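Local coordinates for protein macrophomate synthase intermolecular Diels-Alderase (Macrophoma commelinae, PDB 1IZC) that is a macrophomate synthase of the HpcH/HpaI aldolase/citrate lyase family, a TIM-barrel protein that binds a magnesium ion and pyruvic acid, at residues 69-74 and 79-84; 54-59 and 85-90. The protein carries 1 engineered substitution. All blocks are in the same frame, centred on the assembly; numbering follows the deposited sequence.

Contact 1: residues 69-74 and 79-84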
# COMPACT_ATOMS: atom_id res chain seq x y z
N ILE A 69 12.76 1.78 16.65
CA ILE A 69 11.44 1.77 16.04
C ILE A 69 10.38 1.39 17.06
O ILE A 69 10.48 0.35 17.71
CB ILE A 69 11.40 0.79 14.85
CG1 ILE A 69 12.52 1.14 13.87
CG2 ILE A 69 10.02 0.81 14.18
CD1 ILE A 69 12.62 0.19 12.68
N ASP A 70 9.36 2.23 17.20
CA ASP A 70 8.30 1.98 18.17
C ASP A 70 7.09 1.32 17.53
O ASP A 70 6.33 1.95 16.79
CB ASP A 70 7.89 3.29 18.85
CG ASP A 70 6.84 3.09 19.92
OD1 ASP A 70 6.59 1.94 20.31
OD2 ASP A 70 6.27 4.10 20.38
N VAL A 71 6.91 0.03 17.81
CA VAL A 71 5.78 -0.69 17.26
C VAL A 71 4.67 -0.73 18.30
O VAL A 71 3.53 -1.06 17.97
CB VAL A 71 6.19 -2.13 16.84
CG1 VAL A 71 5.01 -2.86 16.25
CG2 VAL A 71 7.30 -2.06 15.82
N GLU A 72 4.97 -0.41 19.55
CA GLU A 72 3.89 -0.41 20.53
C GLU A 72 2.90 0.68 20.16
O GLU A 72 1.69 0.45 20.17
CB GLU A 72 4.37 -0.16 21.97
CG GLU A 72 3.17 -0.12 22.94
CD GLU A 72 3.53 0.24 24.38
OE1 GLU A 72 4.55 0.93 24.60
OE2 GLU A 72 2.77 -0.15 25.29
N HIS A 73 3.43 1.85 19.80
CA HIS A 73 2.57 2.98 19.45
C HIS A 73 2.76 3.53 18.05
O HIS A 73 2.02 4.44 17.64
CB HIS A 73 2.77 4.09 20.48
CG HIS A 73 2.24 3.75 21.84
ND1 HIS A 73 0.90 3.54 22.08
CD2 HIS A 73 2.87 3.59 23.02
CE1 HIS A 73 0.73 3.27 23.36
NE2 HIS A 73 1.91 3.29 23.96
N GLY A 74 3.75 3.03 17.32
CA GLY A 74 3.97 3.47 15.95
C GLY A 74 3.06 2.66 15.04
O GLY A 74 2.93 1.44 15.18
N LEU A 79 4.44 -5.79 7.07
CA LEU A 79 5.42 -5.75 5.99
C LEU A 79 6.23 -4.46 6.06
O LEU A 79 7.45 -4.48 5.82
CB LEU A 79 4.73 -5.88 4.63
CG LEU A 79 5.67 -5.85 3.41
CD1 LEU A 79 6.76 -6.89 3.56
CD2 LEU A 79 4.85 -6.10 2.14
N GLU A 80 5.58 -3.36 6.39
CA GLU A 80 6.26 -2.07 6.48
C GLU A 80 7.29 -2.05 7.62
O GLU A 80 8.33 -1.41 7.50
CB GLU A 80 5.24 -0.94 6.64
CG GLU A 80 4.51 -0.55 5.32
CD GLU A 80 3.65 -1.65 4.68
OE1 GLU A 80 3.15 -2.55 5.38
OE2 GLU A 80 3.46 -1.61 3.44
N LEU A 81 7.00 -2.75 8.72
CA LEU A 81 7.94 -2.86 9.85
C LEU A 81 9.18 -3.61 9.35
O LEU A 81 10.32 -3.21 9.58
CB LEU A 81 7.31 -3.64 11.01
CG LEU A 81 8.27 -4.03 12.14
CD1 LEU A 81 8.95 -2.77 12.74
CD2 LEU A 81 7.48 -4.76 13.23
N HIS A 82 8.93 -4.73 8.68
CA HIS A 82 9.99 -5.55 8.10
C HIS A 82 10.84 -4.69 7.16
O HIS A 82 12.07 -4.72 7.23
CB HIS A 82 9.34 -6.74 7.36
CG HIS A 82 10.25 -7.46 6.39
ND1 HIS A 82 10.39 -7.06 5.08
CD2 HIS A 82 10.97 -8.60 6.52
CE1 HIS A 82 11.15 -7.93 4.44
NE2 HIS A 82 11.52 -8.88 5.29
N ASP A 83 10.20 -3.91 6.30
CA ASP A 83 10.94 -3.09 5.36
C ASP A 83 11.70 -1.96 6.04
O ASP A 83 12.79 -1.59 5.58
CB ASP A 83 10.00 -2.49 4.30
CG ASP A 83 9.49 -3.54 3.31
OD1 ASP A 83 9.99 -4.67 3.30
OD2 ASP A 83 8.58 -3.21 2.51
N ALA A 84 11.16 -1.42 7.13
CA ALA A 84 11.82 -0.33 7.83
C ALA A 84 13.09 -0.86 8.50
O ALA A 84 14.14 -0.22 8.48
CB ALA A 84 10.88 0.29 8.89
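Ile-69 and Val-71, at the end of strand 66-70 and just past it, face helix 78-91 with CA atoms 8.5 Å (Ile-69 to Ala-84) and 8.0 Å (Val-71 to Leu-81) apart. No hydrogen bond crosses. Leu-81 takes part in two of the three residue pairs. Its CG is anti to the backbone N (chi1 170°), and its two methyls reach the loop. CD1 lies 3.6 Å from Val-71 CG2, and CD2 touches that same methyl. The Val-71 and Leu-81 side chains cross at about a right angle. Leu-81 CD1 also meets Ile-69 CG2 at 4.0 Å. Three residues further along the helix, Ala-84 CB meets Ile-69 CD1 at 4.2 Å.

Asp-70 points away from the helix. Its OD1 accepts a hydrogen bond from the backbone N of His-73 at 3.2 Å, from above the carboxylate plane, and so closes an Asx motif. Its OD2 forms a salt bridge with Arg-101, a residue of the pyruvic acid pocket, and a hydrogen bond with Trp-152 NE1 of a neighbouring subunit. The chemistry therefore divides by side: alternate residues send aliphatic groups out to the helix, as in the beta-alpha units of a TIM barrel, while the acid between them probably helps to position Arg-101.

Contact 2: residues 54-59 and 85-90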
# COMPACT_ATOMS: atom_id res chain seq x y z
N PHE A 54 10.46 5.45 3.79
CA PHE A 54 11.22 6.54 3.18
C PHE A 54 11.88 7.32 4.32
O PHE A 54 13.05 7.68 4.24
CB PHE A 54 10.30 7.45 2.35
CG PHE A 54 11.03 8.47 1.53
CD1 PHE A 54 11.54 9.62 2.12
CD2 PHE A 54 11.21 8.28 0.15
CE1 PHE A 54 12.25 10.56 1.35
CE2 PHE A 54 11.90 9.20 -0.61
CZ PHE A 54 12.43 10.35 -0.02
N VAL A 55 11.13 7.56 5.39
CA VAL A 55 11.69 8.25 6.55
C VAL A 55 12.83 7.42 7.15
O VAL A 55 13.87 7.96 7.52
CB VAL A 55 10.61 8.52 7.62
CG1 VAL A 55 11.25 9.05 8.91
CG2 VAL A 55 9.62 9.56 7.08
N THR A 56 12.64 6.10 7.25
CA THR A 56 13.70 5.27 7.81
C THR A 56 14.98 5.48 7.00
O THR A 56 16.08 5.54 7.54
CB THR A 56 13.37 3.77 7.74
OG1 THR A 56 11.99 3.57 8.05
CG2 THR A 56 14.23 3.00 8.74
N LYS A 57 14.83 5.54 5.68
CA LYS A 57 15.99 5.73 4.82
C LYS A 57 16.68 7.08 5.07
O LYS A 57 17.91 7.17 5.05
CB LYS A 57 15.56 5.63 3.35
CG LYS A 57 15.16 4.21 2.96
CD LYS A 57 14.60 4.18 1.53
CE LYS A 57 14.29 2.76 1.08
NZ LYS A 57 13.71 2.76 -0.31
N VAL A 58 15.89 8.13 5.28
CA VAL A 58 16.47 9.45 5.55
C VAL A 58 17.21 9.39 6.89
O VAL A 58 18.32 9.90 7.02
CB VAL A 58 15.37 10.53 5.62
CG1 VAL A 58 15.96 11.87 6.07
CG2 VAL A 58 14.71 10.67 4.24
N LEU A 59 16.59 8.76 7.88
CA LEU A 59 17.23 8.64 9.20
C LEU A 59 18.51 7.79 9.10
O LEU A 59 19.54 8.13 9.68
CB LEU A 59 16.27 7.98 10.19
CG LEU A 59 14.97 8.74 10.48
CD1 LEU A 59 14.13 7.94 11.47
CD2 LEU A 59 15.30 10.13 11.04
N ILE A 85 13.00 -2.05 9.08
CA ILE A 85 14.16 -2.63 9.75
C ILE A 85 15.26 -2.89 8.71
O ILE A 85 16.43 -2.54 8.92
CB ILE A 85 13.78 -3.91 10.50
CG1 ILE A 85 12.83 -3.54 11.66
CG2 ILE A 85 15.04 -4.60 11.07
CD1 ILE A 85 12.18 -4.75 12.37
N HIS A 86 14.88 -3.48 7.58
CA HIS A 86 15.84 -3.72 6.50
C HIS A 86 16.43 -2.39 6.04
O HIS A 86 17.64 -2.27 5.87
CB HIS A 86 15.17 -4.35 5.27
CG HIS A 86 15.01 -5.84 5.35
ND1 HIS A 86 14.45 -6.57 4.33
CD2 HIS A 86 15.35 -6.72 6.32
CE1 HIS A 86 14.45 -7.85 4.66
NE2 HIS A 86 14.99 -7.97 5.86
N ALA A 87 15.58 -1.39 5.82
CA ALA A 87 16.10 -0.10 5.35
C ALA A 87 17.09 0.54 6.32
O ALA A 87 18.11 1.11 5.91
CB ALA A 87 14.95 0.86 5.05
N ALA A 88 16.80 0.48 7.62
CA ALA A 88 17.71 1.07 8.61
C ALA A 88 19.10 0.47 8.51
O ALA A 88 20.11 1.18 8.51
CB ALA A 88 17.17 0.87 10.03
N GLN A 89 19.18 -0.85 8.43
CA GLN A 89 20.47 -1.49 8.35
C GLN A 89 21.14 -1.38 6.99
O GLN A 89 22.35 -1.19 6.93
CB GLN A 89 20.37 -2.96 8.79
CG GLN A 89 20.09 -3.11 10.28
CD GLN A 89 20.67 -4.39 10.89
OE1 GLN A 89 21.53 -4.34 11.77
NE2 GLN A 89 20.18 -5.53 10.43
N HIS A 90 20.38 -1.46 5.91
CA HIS A 90 20.99 -1.39 4.58
C HIS A 90 21.39 0.02 4.17
O HIS A 90 22.48 0.21 3.62
CB HIS A 90 20.05 -2.00 3.52
CG HIS A 90 19.87 -3.49 3.65
ND1 HIS A 90 20.57 -4.39 2.87
CD2 HIS A 90 19.11 -4.24 4.48
CE1 HIS A 90 20.25 -5.62 3.22
NE2 HIS A 90 19.36 -5.56 4.20
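Thr-56 and Lys-57 of helix 53-61 pack on Ala-87 and Ala-88 of helix 78-91. The axes of the two segments run at 21° to each other and approach to 8.3 Å. The CA atoms of Thr-56 and Ala-88 are 5.9 Å apart, as are those of Lys-57 and Ala-87.

The contacts across are van der Waals. With Thr-56 OG1 beside the backbone N (chi1 -40°), CG2 is turned anti to that nitrogen and reaches the second helix. There it lies 3.8 Å from Ala-88 N and 3.9 Å from Ala-88 CB. Ala-87 CB points at the first helix. It sits 4.3 Å from Thr-56 CB and 4.0 Å from Lys-57 CG, so one methyl serves both residues. The small alanines let the backbones come this close.

The polar groups find partners away from this interface. Thr-56 OG1 bonds to His-48 NE2, at the end of the first barrel strand, and to Ser-52 O, one turn back. The Lys-57 chain is extended beyond CG, and its NZ leaves the pair to reach a neighbouring subunit. It bonds there to His-86 ND1 and to the carboxylate of Asp-83.

No hydrogen bond joins the two segments, which meet mainly through methyl and methylene groups. The ammonium joins subunits instead; in accepting from it, His-86 ND1 of the neighbour is probably unprotonated.

In the fold
The centres of contacts 1 and 2 are 11 Å apart, on the same side of the chain's centre, and both use helix 78-91. The chain runs through helix 53-61, strand 66-70 and helix 78-91, so contact 1 is nested inside the loop closed by contact 2. Contact 1 sets the helix against its own strand in the beta-alpha-beta unit that ends with strand 97-101. Contact 2 sets it beside the preceding helix of the outer layer. The two join directly where Ile-69 CD1 meets Ile-85 CG1 and where Thr-56 CG2 packs on Ala-84 O. Helix 78-91 thus packs both on the barrel strand and on the helix beside it, and both contacts border the same neighbouring subunit of the six-chain assembly.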